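Local coordinates for protein glutamyl-tRNA synthetase (Methanothermobacter thermautotrophicus, PDB 3AII) that probably attaches glutamate to tRNA in two steps, activating the amino acid with ATP and then transferring it to the acceptor end of the tRNA, at residues D462-I467 and L473-E478; P457-D462 and E481-L486; I132-D137 and H283-T288; V97-A102 and E122-Y127. All blocks are in the same frame, centred on the assembly; numbering follows the deposited sequence.

Overall arrangement
The four contacts form two pairs set far apart in an elongated chain. Interactions 1 and 2 lie in the anticodon-binding region, their centres about 7 Å apart; interactions 3 and 4 lie in the catalytic domain, about 12 Å apart, with about 60 Å between the centres of interactions 1 and 4. Interaction 1 is a strand pairing built on backbone hydrogen bonds, whereas interaction 2 is a thin surface contact of a helix against the neighbouring strand 456-460. Interactions 3 and 4 are buried and almost wholly apolar across the segments; they meet adjacent strands of one parallel sheet, 130-135 and 98-101, and differ in what covers them: a helix end and the following turn, or a crossover helix.

Interaction 1. Residues D462-I467 and L473-E478; sequences DAVNVI and LRYHSE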
loop_
_atom_site.group_PDB
_atom_site.type_symbol
_atom_site.label_atom_id
_atom_site.label_comp_id
_atom_site.label_asym_id
_atom_site.label_seq_id
_atom_site.Cartn_x
_atom_site.Cartn_y
_atom_site.Cartn_z
ATOM N N ASP A 462 7.523 22.322 -31.663
ATOM C CA ASP A 462 8.502 23.412 -31.664
ATOM C C ASP A 462 9.493 23.427 -32.837
ATOM O O ASP A 462 10.426 24.236 -32.849
ATOM C CB ASP A 462 9.263 23.447 -30.328
ATOM C CG ASP A 462 8.407 23.975 -29.189
ATOM O OD1 ASP A 462 7.372 24.614 -29.473
ATOM O OD2 ASP A 462 8.763 23.762 -28.012
ATOM N N ALA A 463 9.276 22.581 -33.848
ATOM C CA ALA A 463 10.285 22.390 -34.881
ATOM C C ALA A 463 9.803 22.724 -36.295
ATOM O O ALA A 463 10.008 23.838 -36.774
ATOM C CB ALA A 463 10.835 20.958 -34.812
ATOM N N VAL A 464 9.171 21.762 -36.959
ATOM C CA VAL A 464 8.779 21.947 -38.362
ATOM C C VAL A 464 7.482 21.220 -38.630
ATOM O O VAL A 464 7.072 20.366 -37.854
ATOM C CB VAL A 464 9.835 21.391 -39.348
ATOM C CG1 VAL A 464 11.120 22.210 -39.287
ATOM C CG2 VAL A 464 10.099 19.909 -39.070
ATOM N N ASN A 465 6.840 21.540 -39.748
ATOM C CA ASN A 465 5.623 20.845 -40.150
ATOM C C ASN A 465 5.962 19.921 -41.314
ATOM O O ASN A 465 6.694 20.309 -42.216
ATOM C CB ASN A 465 4.561 21.857 -40.587
ATOM C CG ASN A 465 4.386 22.977 -39.579
ATOM O OD1 ASN A 465 4.324 22.730 -38.379
ATOM N ND2 ASN A 465 4.320 24.218 -40.063
ATOM N N VAL A 466 5.460 18.695 -41.263
ATOM C CA VAL A 466 5.769 17.718 -42.296
ATOM C C VAL A 466 4.501 16.988 -42.699
ATOM O O VAL A 466 3.470 17.109 -42.028
ATOM C CB VAL A 466 6.767 16.688 -41.780
ATOM C CG1 VAL A 466 8.104 17.367 -41.451
ATOM C CG2 VAL A 466 6.193 15.955 -40.556
ATOM N N ILE A 467 4.577 16.248 -43.805
ATOM C CA ILE A 467 3.497 15.367 -44.212
ATOM C C ILE A 467 4.040 13.948 -44.324
ATOM O O ILE A 467 5.054 13.703 -44.986
ATOM C CB ILE A 467 2.849 15.833 -45.537
ATOM C CG1 ILE A 467 2.259 17.230 -45.339
ATOM C CG2 ILE A 467 1.758 14.853 -45.977
ATOM C CD1 ILE A 467 1.864 17.908 -46.590
ATOM N N LEU A 473 8.489 10.807 -44.940
ATOM C CA LEU A 473 8.219 12.029 -44.206
ATOM C C LEU A 473 8.756 13.213 -45.001
ATOM O O LEU A 473 9.962 13.294 -45.222
ATOM C CB LEU A 473 8.874 11.933 -42.823
ATOM C CG LEU A 473 8.388 12.890 -41.740
ATOM C CD1 LEU A 473 6.948 12.586 -41.362
ATOM C CD2 LEU A 473 9.294 12.818 -40.519
ATOM N N ARG A 474 7.880 14.117 -45.454
ATOM C CA ARG A 474 8.312 15.237 -46.289
ATOM C C ARG A 474 8.106 16.605 -45.642
ATOM O O ARG A 474 7.041 16.894 -45.112
ATOM C CB ARG A 474 7.611 15.215 -47.651
ATOM C CG ARG A 474 7.808 16.498 -48.433
ATOM C CD ARG A 474 7.337 16.374 -49.876
ATOM N NE ARG A 474 8.126 15.413 -50.640
ATOM C CZ ARG A 474 9.352 15.648 -51.099
ATOM N NH1 ARG A 474 9.993 14.717 -51.794
ATOM N NH2 ARG A 474 9.942 16.811 -50.848
ATOM N N TYR A 475 9.139 17.443 -45.711
ATOM C CA TYR A 475 9.101 18.803 -45.179
ATOM C C TYR A 475 8.006 19.621 -45.845
ATOM O O TYR A 475 7.842 19.560 -47.074
ATOM C CB TYR A 475 10.442 19.494 -45.424
ATOM C CG TYR A 475 10.478 20.910 -44.913
ATOM C CD1 TYR A 475 10.723 21.166 -43.571
ATOM C CD2 TYR A 475 10.262 21.992 -45.762
ATOM C CE1 TYR A 475 10.755 22.455 -43.081
ATOM C CE2 TYR A 475 10.288 23.285 -45.278
ATOM C CZ TYR A 475 10.541 23.511 -43.940
ATOM O OH TYR A 475 10.578 24.799 -43.455
ATOM N N HIS A 476 7.260 20.384 -45.047
ATOM C CA HIS A 476 6.274 21.319 -45.584
ATOM C C HIS A 476 6.610 22.780 -45.280
ATOM O O HIS A 476 6.653 23.615 -46.188
ATOM C CB HIS A 476 4.857 20.988 -45.095
ATOM C CG HIS A 476 3.816 21.938 -45.594
ATOM N ND1 HIS A 476 3.460 23.076 -44.906
ATOM C CD2 HIS A 476 3.065 21.933 -46.726
ATOM C CE1 HIS A 476 2.527 23.726 -45.580
ATOM N NE2 HIS A 476 2.268 23.054 -46.687
ATOM N N SER A 477 6.850 23.090 -44.007
ATOM C CA SER A 477 7.029 24.480 -43.597
ATOM C C SER A 477 7.506 24.473 -42.154
ATOM O O SER A 477 7.761 23.412 -41.603
ATOM C CB SER A 477 5.693 25.219 -43.667
ATOM O OG SER A 477 4.689 24.492 -42.961
ATOM N N GLU A 478 7.597 25.647 -41.540
ATOM C CA GLU A 478 8.168 25.743 -40.196
ATOM C C GLU A 478 7.257 26.437 -39.185
ATOM O O GLU A 478 7.286 26.114 -37.999
ATOM C CB GLU A 478 9.538 26.438 -40.238
ATOM C CG GLU A 478 10.223 26.530 -38.870
ATOM C CD GLU A 478 11.676 27.002 -38.939
ATOM O OE1 GLU A 478 12.286 26.943 -40.026
ATOM O OE2 GLU A 478 12.215 27.426 -37.895
HETATM O O HOH W 1 11.380 25.948 -35.670
#
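Asn465 and Ser477 are joined twice. The backbone N of Asn465 reaches Ser477 O at 2.8 Å, and its side-chain ND2 reaches Ser477 OG at 2.9 Å, nearly straight (172°) and with the hydroxyl in the amide plane. Ser477 OG also bonds His476 ND1 at 2.7 Å, at the edge of the imidazole. Asn465 O receives His476 N at 2.9 Å and, weakly, Ser477 N, so that two consecutive residues face one: a classic beta bulge in the antiparallel hairpin of strands 464-469 and 472-477, part of the anticodon-binding region. Beyond it, Ile467 and Arg474 form a regular hydrogen-bonded pair. On another side of the hairpin Val466 CG2 packs on Leu473 CD1 at 3.5 Å, while Val464 CG1 meets the edge of the Tyr475 ring at CE1, 3.8 Å away. Asn465 CG lies beside the backbone N (chi1 -49°), which sets the amide between Ser477 and Arg459: OD1 accepts from Arg459 NH1, and ND2 also donates to Gly479 O. An alanine here would probably cost Ser477 OG and Arg459 NH1 one partner each, leave Gly479 O without this donor, and weaken the tie between the hairpin and strand 456-460.

Interaction 2. Residues P457-D462 and E481-L486; sequences PLRLID and EEAREL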
loop_
_atom_site.group_PDB
_atom_site.type_symbol
_atom_site.label_atom_id
_atom_site.label_comp_id
_atom_site.label_asym_id
_atom_site.label_seq_id
_atom_site.Cartn_x
_atom_site.Cartn_y
_atom_site.Cartn_z
ATOM N N PRO A 457 -0.658 15.317 -42.104
ATOM C CA PRO A 457 0.222 16.403 -41.667
ATOM C C PRO A 457 0.531 16.313 -40.175
ATOM O O PRO A 457 -0.349 16.000 -39.370
ATOM C CB PRO A 457 -0.605 17.657 -41.956
ATOM C CG PRO A 457 -2.028 17.185 -41.803
ATOM C CD PRO A 457 -2.034 15.783 -42.351
ATOM N N LEU A 458 1.788 16.581 -39.835
ATOM C CA LEU A 458 2.251 16.550 -38.454
ATOM C C LEU A 458 3.068 17.793 -38.190
ATOM O O LEU A 458 3.739 18.307 -39.075
ATOM C CB LEU A 458 3.160 15.339 -38.211
ATOM C CG LEU A 458 2.580 13.953 -38.479
ATOM C CD1 LEU A 458 3.690 12.889 -38.534
ATOM C CD2 LEU A 458 1.537 13.605 -37.428
ATOM N N ARG A 459 3.030 18.257 -36.951
ATOM C CA ARG A 459 3.961 19.279 -36.517
ATOM C C ARG A 459 4.858 18.653 -35.469
ATOM O O ARG A 459 4.386 18.251 -34.390
ATOM C CB ARG A 459 3.233 20.477 -35.917
ATOM C CG ARG A 459 4.219 21.492 -35.350
ATOM C CD ARG A 459 3.583 22.833 -35.099
ATOM N NE ARG A 459 4.538 23.729 -34.446
ATOM C CZ ARG A 459 5.483 24.422 -35.078
ATOM N NH1 ARG A 459 5.632 24.339 -36.401
ATOM N NH2 ARG A 459 6.294 25.206 -34.372
ATOM N N LEU A 460 6.141 18.546 -35.790
ATOM C CA LEU A 460 7.106 18.081 -34.806
ATOM C C LEU A 460 7.221 19.230 -33.813
ATOM O O LEU A 460 7.588 20.344 -34.198
ATOM C CB LEU A 460 8.464 17.792 -35.444
ATOM C CG LEU A 460 8.654 16.929 -36.697
ATOM C CD1 LEU A 460 10.016 16.228 -36.641
ATOM C CD2 LEU A 460 7.548 15.915 -36.902
ATOM N N ILE A 461 6.904 18.960 -32.546
ATOM C CA ILE A 461 6.722 20.028 -31.557
ATOM C C ILE A 461 7.869 21.036 -31.546
ATOM O O ILE A 461 9.029 20.655 -31.458
ATOM C CB ILE A 461 6.490 19.456 -30.155
ATOM C CG1 ILE A 461 5.126 18.750 -30.105
ATOM C CG2 ILE A 461 6.602 20.566 -29.078
ATOM C CD1 ILE A 461 4.919 17.916 -28.855
ATOM N N ASP A 462 7.523 22.322 -31.663
ATOM C CA ASP A 462 8.502 23.412 -31.664
ATOM C C ASP A 462 9.493 23.427 -32.837
ATOM O O ASP A 462 10.426 24.236 -32.849
ATOM C CB ASP A 462 9.263 23.447 -30.328
ATOM C CG ASP A 462 8.407 23.975 -29.189
ATOM O OD1 ASP A 462 7.372 24.614 -29.473
ATOM O OD2 ASP A 462 8.763 23.762 -28.012
ATOM N N GLU A 481 1.375 29.159 -37.929
ATOM C CA GLU A 481 0.215 29.455 -38.766
ATOM C C GLU A 481 0.074 28.444 -39.896
ATOM O O GLU A 481 -1.029 27.978 -40.182
ATOM C CB GLU A 481 0.282 30.879 -39.324
ATOM C CG GLU A 481 -0.063 31.965 -38.309
ATOM C CD GLU A 481 -1.544 31.995 -37.951
ATOM O OE1 GLU A 481 -2.143 33.092 -38.004
ATOM O OE2 GLU A 481 -2.110 30.930 -37.620
ATOM N N GLU A 482 1.190 28.102 -40.531
ATOM C CA GLU A 482 1.178 27.080 -41.567
ATOM C C GLU A 482 0.661 25.775 -40.963
ATOM O O GLU A 482 -0.126 25.061 -41.580
ATOM C CB GLU A 482 2.571 26.873 -42.162
ATOM C CG GLU A 482 3.325 28.163 -42.469
ATOM C CD GLU A 482 2.565 29.088 -43.398
ATOM O OE1 GLU A 482 1.715 28.592 -44.168
ATOM O OE2 GLU A 482 2.819 30.311 -43.359
ATOM N N ALA A 483 1.097 25.465 -39.748
ATOM C CA ALA A 483 0.647 24.242 -39.096
ATOM C C ALA A 483 -0.873 24.253 -38.912
ATOM O O ALA A 483 -1.545 23.246 -39.121
ATOM C CB ALA A 483 1.351 24.056 -37.748
ATOM N N ARG A 484 -1.410 25.397 -38.497
ATOM C CA ARG A 484 -2.853 25.534 -38.331
ATOM C C ARG A 484 -3.583 25.396 -39.665
ATOM O O ARG A 484 -4.648 24.788 -39.740
ATOM C CB ARG A 484 -3.199 26.878 -37.685
ATOM C CG ARG A 484 -2.939 26.951 -36.188
ATOM C CD ARG A 484 -3.288 28.334 -35.657
ATOM N NE ARG A 484 -3.508 28.339 -34.214
ATOM C CZ ARG A 484 -3.917 29.401 -33.526
ATOM N NH1 ARG A 484 -4.148 30.549 -34.150
ATOM N NH2 ARG A 484 -4.095 29.316 -32.215
ATOM N N GLU A 485 -3.000 25.958 -40.717
ATOM C CA GLU A 485 -3.601 25.889 -42.039
ATOM C C GLU A 485 -3.650 24.435 -42.533
ATOM O O GLU A 485 -4.617 24.018 -43.164
ATOM C CB GLU A 485 -2.842 26.799 -43.018
ATOM C CG GLU A 485 -2.741 28.267 -42.554
ATOM C CD GLU A 485 -2.456 29.250 -43.688
ATOM O OE1 GLU A 485 -3.403 29.612 -44.417
ATOM O OE2 GLU A 485 -1.292 29.679 -43.841
ATOM N N LEU A 486 -2.615 23.659 -42.222
ATOM C CA LEU A 486 -2.588 22.238 -42.580
ATOM C C LEU A 486 -3.535 21.372 -41.755
ATOM O O LEU A 486 -3.902 20.270 -42.166
ATOM C CB LEU A 486 -1.180 21.673 -42.400
ATOM C CG LEU A 486 -0.081 21.981 -43.398
ATOM C CD1 LEU A 486 1.201 21.309 -42.932
ATOM C CD2 LEU A 486 -0.475 21.475 -44.790
#
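Arg459 meets Ala483 through its aliphatic part: CD lies 3.7 Å from Ala483 CB, the closer of the two side-chain approaches here. With CG anti to the backbone N (chi1 175°) and the chain extended as far as NE, the arginine runs past the methyl and carries its charged end beyond it, where NH1 donates to Asn465 OD1 and Glu478 O. Those bonds anchor the guanidinium, so the methylene touching the helix is probably held in place by its polar end. Between the other two side chains the packing is looser, Pro457 CB standing 4.1 Å from Leu486 CB, although the ring's CG comes closer to the backbone, 3.6 Å from Leu486 O. All four touching residues are partly exposed. No hydrogen bond crosses between the segments, and Glu481, Arg484 and Glu485 give the helix its solvent side. Ala483 and Leu486, one turn apart, thus form the strand-facing side of an amphipathic helix, 480-486, which follows the 464-477 hairpin and lies against the sheet of the anticodon-binding region.

Interaction 3. Residues I132-D137 and H283-T288; sequences ILRIED and HLLGVT
Ile132 CG1 stands anti to the carbonyl carbon (chi1 -63°) and the chain then runs on extended to CD1, a reach that sets this methyl 3.7 Å from Leu285 CB and 4.3 Å from Val287 CG2. Arg134, two residues along the strand, leaves the backbone with CG anti to N (chi1 -179°) but bends at chi3, 70°, which turns its guanidinium so that Leu285 CD1 meets the edge of the group, 4.0 Å from NH2. Leu285 therefore touches Ile132 with CB and Arg134 with CD1, crossing both side chains at a slant. Nothing polar bridges the two segments. The arginine's charge is instead met by Glu136, whose OE2 takes NE at 2.8 Å and NH1 at 2.9 Å, a side-on grip on one oxygen lying in the guanidinium plane. Asp282 completes the pairing through a salt bridge from NH2. A leucine in place of Arg134 would probably leave Glu136 OE2 without its two-nitrogen grip and Asp282 with one cationic partner fewer, Arg100 remaining. Gly286 ends the helix in a Schellman motif with positive phi, and the chain turns there to bring Val287 back towards the strand. The contact thus sets the end of helix 274-284 against strand 130-135, the middle strand of the parallel sheet, with Val98 and Arg100 of strand 98-101 alongside Ile132 and Val166 of strand 164-167 against Leu285.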
loop_
_atom_site.group_PDB
_atom_site.type_symbol
_atom_site.label_atom_id
_atom_site.label_comp_id
_atom_site.label_asym_id
_atom_site.label_seq_id
_atom_site.Cartn_x
_atom_site.Cartn_y
_atom_site.Cartn_z
ATOM N N ILE A 132 0.930 4.307 18.755
ATOM C CA ILE A 132 1.663 3.071 19.004
ATOM C C ILE A 132 1.669 2.206 17.737
ATOM O O ILE A 132 0.637 2.017 17.096
ATOM C CB ILE A 132 1.029 2.287 20.159
ATOM C CG1 ILE A 132 1.099 3.103 21.460
ATOM C CG2 ILE A 132 1.750 0.950 20.340
ATOM C CD1 ILE A 132 0.263 2.508 22.612
ATOM N N LEU A 133 2.848 1.729 17.346
ATOM C CA LEU A 133 2.938 0.720 16.287
ATOM C C LEU A 133 2.931 -0.624 16.992
ATOM O O LEU A 133 3.802 -0.888 17.801
ATOM C CB LEU A 133 4.229 0.879 15.471
ATOM C CG LEU A 133 4.507 -0.286 14.511
ATOM C CD1 LEU A 133 3.404 -0.395 13.439
ATOM C CD2 LEU A 133 5.866 -0.119 13.827
ATOM N N ARG A 134 1.936 -1.469 16.708
ATOM C CA ARG A 134 1.879 -2.778 17.331
ATOM C C ARG A 134 1.873 -3.825 16.233
ATOM O O ARG A 134 0.906 -3.936 15.474
ATOM C CB ARG A 134 0.642 -2.918 18.225
ATOM C CG ARG A 134 0.545 -4.277 18.927
ATOM C CD ARG A 134 -0.580 -4.327 20.002
ATOM N NE ARG A 134 -1.896 -4.294 19.372
ATOM C CZ ARG A 134 -2.925 -3.550 19.784
ATOM N NH1 ARG A 134 -4.083 -3.605 19.129
ATOM N NH2 ARG A 134 -2.799 -2.750 20.837
ATOM N N ILE A 135 2.950 -4.597 16.150
ATOM C CA ILE A 135 3.040 -5.632 15.128
ATOM C C ILE A 135 2.341 -6.881 15.629
ATOM O O ILE A 135 2.733 -7.469 16.643
ATOM C CB ILE A 135 4.498 -5.992 14.801
ATOM C CG1 ILE A 135 5.312 -4.744 14.452
ATOM C CG2 ILE A 135 4.534 -7.012 13.676
ATOM C CD1 ILE A 135 4.809 -4.005 13.272
ATOM N N GLU A 136 1.292 -7.283 14.923
ATOM C CA GLU A 136 0.410 -8.332 15.411
ATOM C C GLU A 136 0.776 -9.672 14.766
ATOM O O GLU A 136 0.173 -10.107 13.777
ATOM C CB GLU A 136 -1.052 -7.913 15.206
ATOM C CG GLU A 136 -1.380 -6.681 16.062
ATOM C CD GLU A 136 -2.868 -6.418 16.282
ATOM O OE1 GLU A 136 -3.702 -6.922 15.491
ATOM O OE2 GLU A 136 -3.184 -5.679 17.243
ATOM N N ASP A 137 1.801 -10.300 15.338
ATOM C CA ASP A 137 2.424 -11.479 14.740
ATOM C C ASP A 137 2.170 -12.756 15.551
ATOM O O ASP A 137 3.092 -13.533 15.789
ATOM C CB ASP A 137 3.926 -11.251 14.577
ATOM C CG ASP A 137 4.645 -11.088 15.902
ATOM O OD1 ASP A 137 4.008 -10.711 16.906
ATOM O OD2 ASP A 137 5.859 -11.355 15.945
ATOM N N HIS A 283 -5.734 -2.335 26.240
ATOM C CA HIS A 283 -5.878 -1.893 27.622
ATOM C C HIS A 283 -4.536 -1.601 28.252
ATOM O O HIS A 283 -4.340 -0.545 28.845
ATOM C CB HIS A 283 -6.599 -2.926 28.484
ATOM C CG HIS A 283 -6.579 -2.590 29.941
ATOM N ND1 HIS A 283 -7.381 -1.614 30.489
ATOM C CD2 HIS A 283 -5.827 -3.076 30.957
ATOM C CE1 HIS A 283 -7.133 -1.519 31.785
ATOM N NE2 HIS A 283 -6.203 -2.405 32.096
ATOM N N LEU A 284 -3.599 -2.537 28.136
ATOM C CA LEU A 284 -2.339 -2.369 28.865
ATOM C C LEU A 284 -1.483 -1.232 28.329
ATOM O O LEU A 284 -0.730 -0.610 29.099
ATOM C CB LEU A 284 -1.524 -3.670 28.909
ATOM C CG LEU A 284 -2.132 -4.820 29.711
ATOM C CD1 LEU A 284 -1.305 -6.095 29.482
ATOM C CD2 LEU A 284 -2.200 -4.472 31.195
ATOM N N LEU A 285 -1.594 -0.958 27.032
ATOM C CA LEU A 285 -0.812 0.105 26.408
ATOM C C LEU A 285 -1.503 1.445 26.539
ATOM O O LEU A 285 -0.964 2.457 26.105
ATOM C CB LEU A 285 -0.577 -0.202 24.926
ATOM C CG LEU A 285 0.245 -1.478 24.736
ATOM C CD1 LEU A 285 0.265 -1.867 23.264
ATOM C CD2 LEU A 285 1.662 -1.287 25.260
ATOM N N GLY A 286 -2.698 1.443 27.120
ATOM C CA GLY A 286 -3.453 2.681 27.296
ATOM C C GLY A 286 -4.107 3.302 26.066
ATOM O O GLY A 286 -4.334 4.516 26.037
ATOM N N VAL A 287 -4.418 2.500 25.049
ATOM C CA VAL A 287 -5.109 3.016 23.862
ATOM C C VAL A 287 -6.478 3.581 24.253
ATOM O O VAL A 287 -7.240 2.933 24.989
ATOM C CB VAL A 287 -5.294 1.909 22.823
ATOM C CG1 VAL A 287 -6.222 2.359 21.704
ATOM C CG2 VAL A 287 -3.917 1.509 22.282
ATOM N N THR A 288 -6.779 4.795 23.793
ATOM C CA THR A 288 -8.024 5.474 24.178
ATOM C C THR A 288 -9.064 5.452 23.072
ATOM O O THR A 288 -10.268 5.492 23.337
ATOM C CB THR A 288 -7.762 6.944 24.554
ATOM O OG1 THR A 288 -7.197 7.636 23.424
ATOM C CG2 THR A 288 -6.807 7.026 25.734
#

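Interaction 4. Residues V97-A102 and E122-Y127; sequences VVLRFA and EYARKY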
loop_
_atom_site.group_PDB
_atom_site.type_symbol
_atom_site.label_atom_id
_atom_site.label_comp_id
_atom_site.label_asym_id
_atom_site.label_seq_id
_atom_site.Cartn_x
_atom_site.Cartn_y
_atom_site.Cartn_z
ATOM N N VAL A 97 -4.745 11.474 24.369
ATOM C CA VAL A 97 -5.269 10.572 23.348
ATOM C C VAL A 97 -4.162 9.597 22.940
ATOM O O VAL A 97 -3.033 10.020 22.695
ATOM C CB VAL A 97 -5.753 11.367 22.112
ATOM C CG1 VAL A 97 -5.999 10.454 20.922
ATOM C CG2 VAL A 97 -7.009 12.180 22.459
ATOM N N VAL A 98 -4.492 8.304 22.878
ATOM C CA VAL A 98 -3.528 7.269 22.464
ATOM C C VAL A 98 -4.171 6.372 21.416
ATOM O O VAL A 98 -5.215 5.757 21.677
ATOM C CB VAL A 98 -3.097 6.409 23.664
ATOM C CG1 VAL A 98 -2.034 5.369 23.231
ATOM C CG2 VAL A 98 -2.581 7.287 24.791
ATOM N N LEU A 99 -3.555 6.312 20.240
ATOM C CA LEU A 99 -4.069 5.538 19.121
ATOM C C LEU A 99 -3.036 4.495 18.740
ATOM O O LEU A 99 -1.892 4.560 19.190
ATOM C CB LEU A 99 -4.345 6.470 17.946
ATOM C CG LEU A 99 -5.322 7.605 18.280
ATOM C CD1 LEU A 99 -4.699 8.956 17.940
ATOM C CD2 LEU A 99 -6.631 7.406 17.543
ATOM N N ARG A 100 -3.426 3.517 17.936
ATOM C CA ARG A 100 -2.442 2.546 17.471
ATOM C C ARG A 100 -2.656 2.211 16.005
ATOM O O ARG A 100 -3.753 2.411 15.447
ATOM C CB ARG A 100 -2.459 1.273 18.339
ATOM C CG ARG A 100 -3.495 0.206 17.921
ATOM C CD ARG A 100 -4.932 0.643 18.064
ATOM N NE ARG A 100 -5.774 -0.484 18.500
ATOM C CZ ARG A 100 -6.500 -1.244 17.684
ATOM N NH1 ARG A 100 -6.518 -1.023 16.369
ATOM N NH2 ARG A 100 -7.216 -2.243 18.191
ATOM N N PHE A 101 -1.584 1.748 15.365
ATOM C CA PHE A 101 -1.654 1.209 14.009
ATOM C C PHE A 101 -1.130 -0.204 14.182
ATOM O O PHE A 101 -0.029 -0.384 14.699
ATOM C CB PHE A 101 -0.753 1.987 13.040
ATOM C CG PHE A 101 -0.590 1.317 11.702
ATOM C CD1 PHE A 101 -1.701 1.002 10.930
ATOM C CD2 PHE A 101 0.664 0.985 11.226
ATOM C CE1 PHE A 101 -1.558 0.366 9.697
ATOM C CE2 PHE A 101 0.827 0.346 10.006
ATOM C CZ PHE A 101 -0.285 0.028 9.240
ATOM N N ALA A 102 -1.921 -1.199 13.792
ATOM C CA ALA A 102 -1.627 -2.584 14.203
ATOM C C ALA A 102 -1.666 -3.574 13.044
ATOM O O ALA A 102 -2.605 -4.375 12.934
ATOM C CB ALA A 102 -2.600 -3.023 15.304
ATOM N N GLU A 122 -2.767 11.196 11.733
ATOM C CA GLU A 122 -3.431 12.504 11.707
ATOM C C GLU A 122 -4.199 12.842 12.990
ATOM O O GLU A 122 -4.190 13.988 13.430
ATOM C CB GLU A 122 -4.357 12.633 10.489
ATOM C CG GLU A 122 -3.650 12.634 9.135
ATOM C CD GLU A 122 -2.872 13.918 8.864
ATOM O OE1 GLU A 122 -3.193 14.972 9.454
ATOM O OE2 GLU A 122 -1.928 13.869 8.051
ATOM N N TYR A 123 -4.872 11.864 13.594
ATOM C CA TYR A 123 -5.556 12.131 14.856
ATOM C C TYR A 123 -4.584 12.336 16.008
ATOM O O TYR A 123 -4.834 13.141 16.897
ATOM C CB TYR A 123 -6.580 11.047 15.194
ATOM C CG TYR A 123 -7.915 11.298 14.547
ATOM C CD1 TYR A 123 -8.346 10.532 13.476
ATOM C CD2 TYR A 123 -8.735 12.329 14.993
ATOM C CE1 TYR A 123 -9.569 10.775 12.870
ATOM C CE2 TYR A 123 -9.955 12.579 14.395
ATOM C CZ TYR A 123 -10.367 11.799 13.340
ATOM O OH TYR A 123 -11.582 12.050 12.750
ATOM N N ALA A 124 -3.471 11.607 15.997
ATOM C CA ALA A 124 -2.463 11.797 17.034
ATOM C C ALA A 124 -1.879 13.210 16.942
ATOM O O ALA A 124 -1.638 13.851 17.968
ATOM C CB ALA A 124 -1.359 10.723 16.929
ATOM N N ARG A 125 -1.675 13.695 15.719
ATOM C CA ARG A 125 -1.193 15.063 15.522
ATOM C C ARG A 125 -2.236 16.067 15.999
ATOM O O ARG A 125 -1.944 16.949 16.807
ATOM C CB ARG A 125 -0.877 15.329 14.052
ATOM C CG ARG A 125 0.447 14.754 13.585
ATOM C CD ARG A 125 1.056 15.629 12.492
ATOM N NE ARG A 125 0.099 15.903 11.423
ATOM C CZ ARG A 125 0.407 15.928 10.131
ATOM N NH1 ARG A 125 -0.533 16.183 9.232
ATOM N NH2 ARG A 125 1.653 15.697 9.737
ATOM N N LYS A 126 -3.452 15.906 15.492
ATOM C CA LYS A 126 -4.570 16.775 15.853
ATOM C C LYS A 126 -4.741 16.924 17.369
ATOM O O LYS A 126 -4.938 18.034 17.869
ATOM C CB LYS A 126 -5.859 16.231 15.234
ATOM C CG LYS A 126 -7.098 17.091 15.447
ATOM C CD LYS A 126 -8.339 16.360 14.944
ATOM C CE LYS A 126 -9.385 17.318 14.392
ATOM N NZ LYS A 126 -9.823 18.320 15.396
ATOM N N TYR A 127 -4.665 15.813 18.102
ATOM C CA TYR A 127 -4.904 15.825 19.546
ATOM C C TYR A 127 -3.637 15.869 20.402
ATOM O O TYR A 127 -3.707 15.723 21.622
ATOM C CB TYR A 127 -5.779 14.634 19.956
ATOM C CG TYR A 127 -7.208 14.821 19.530
ATOM C CD1 TYR A 127 -7.652 14.348 18.310
ATOM C CD2 TYR A 127 -8.104 15.519 20.331
ATOM C CE1 TYR A 127 -8.957 14.539 17.900
ATOM C CE2 TYR A 127 -9.409 15.715 19.932
ATOM C CZ TYR A 127 -9.828 15.227 18.713
ATOM O OH TYR A 127 -11.128 15.414 18.306
HETATM O O HOH W 2 -3.384 13.991 23.943
#
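Leu99 points a single methyl, CD1, at the helix backbone: it lies 3.5 Å from Ala124 N and is 3.9 Å from both Tyr123 CB and Ala124 CB, so one branch beds against the peptide joining two successive residues. Its CG is anti to the carbonyl carbon (chi1 -57°), the orientation that carries the isobutyl group to this spot. Val97 and Tyr127 pack differently, crossing at a slant, with Val97 CG2 3.7 Å from Tyr127 CB and 3.9 Å from CG, at the root of the ring and oblique to it. Both tyrosines touch the strand through their CB atoms, and their rings lead away from it. The Tyr127 CE1 corner sits at the edge of the Tyr123 ring, and their hydroxyls are tied beyond the contact, Tyr123 OH to Arg88 O and Tyr127 OH to Leu90 N. Polar linkage across the segments runs through one water, which accepts from Val97 N and donates to Tyr127 O, each at 2.9 Å. On the side of the helix away from the strand, Glu122 OE1 and Arg125 NH1 form a salt bridge whose hydrogen bond is weak. Strand 98-101, helix 111-126 and strand 130-135 make a beta-alpha-beta unit of the catalytic domain. The helix begins within the 'HIGH' region predicted for this class I synthetase, and its C-terminal turn covers the start of the strand, while His289 of strand 289-291 touches both Val97 and Leu99.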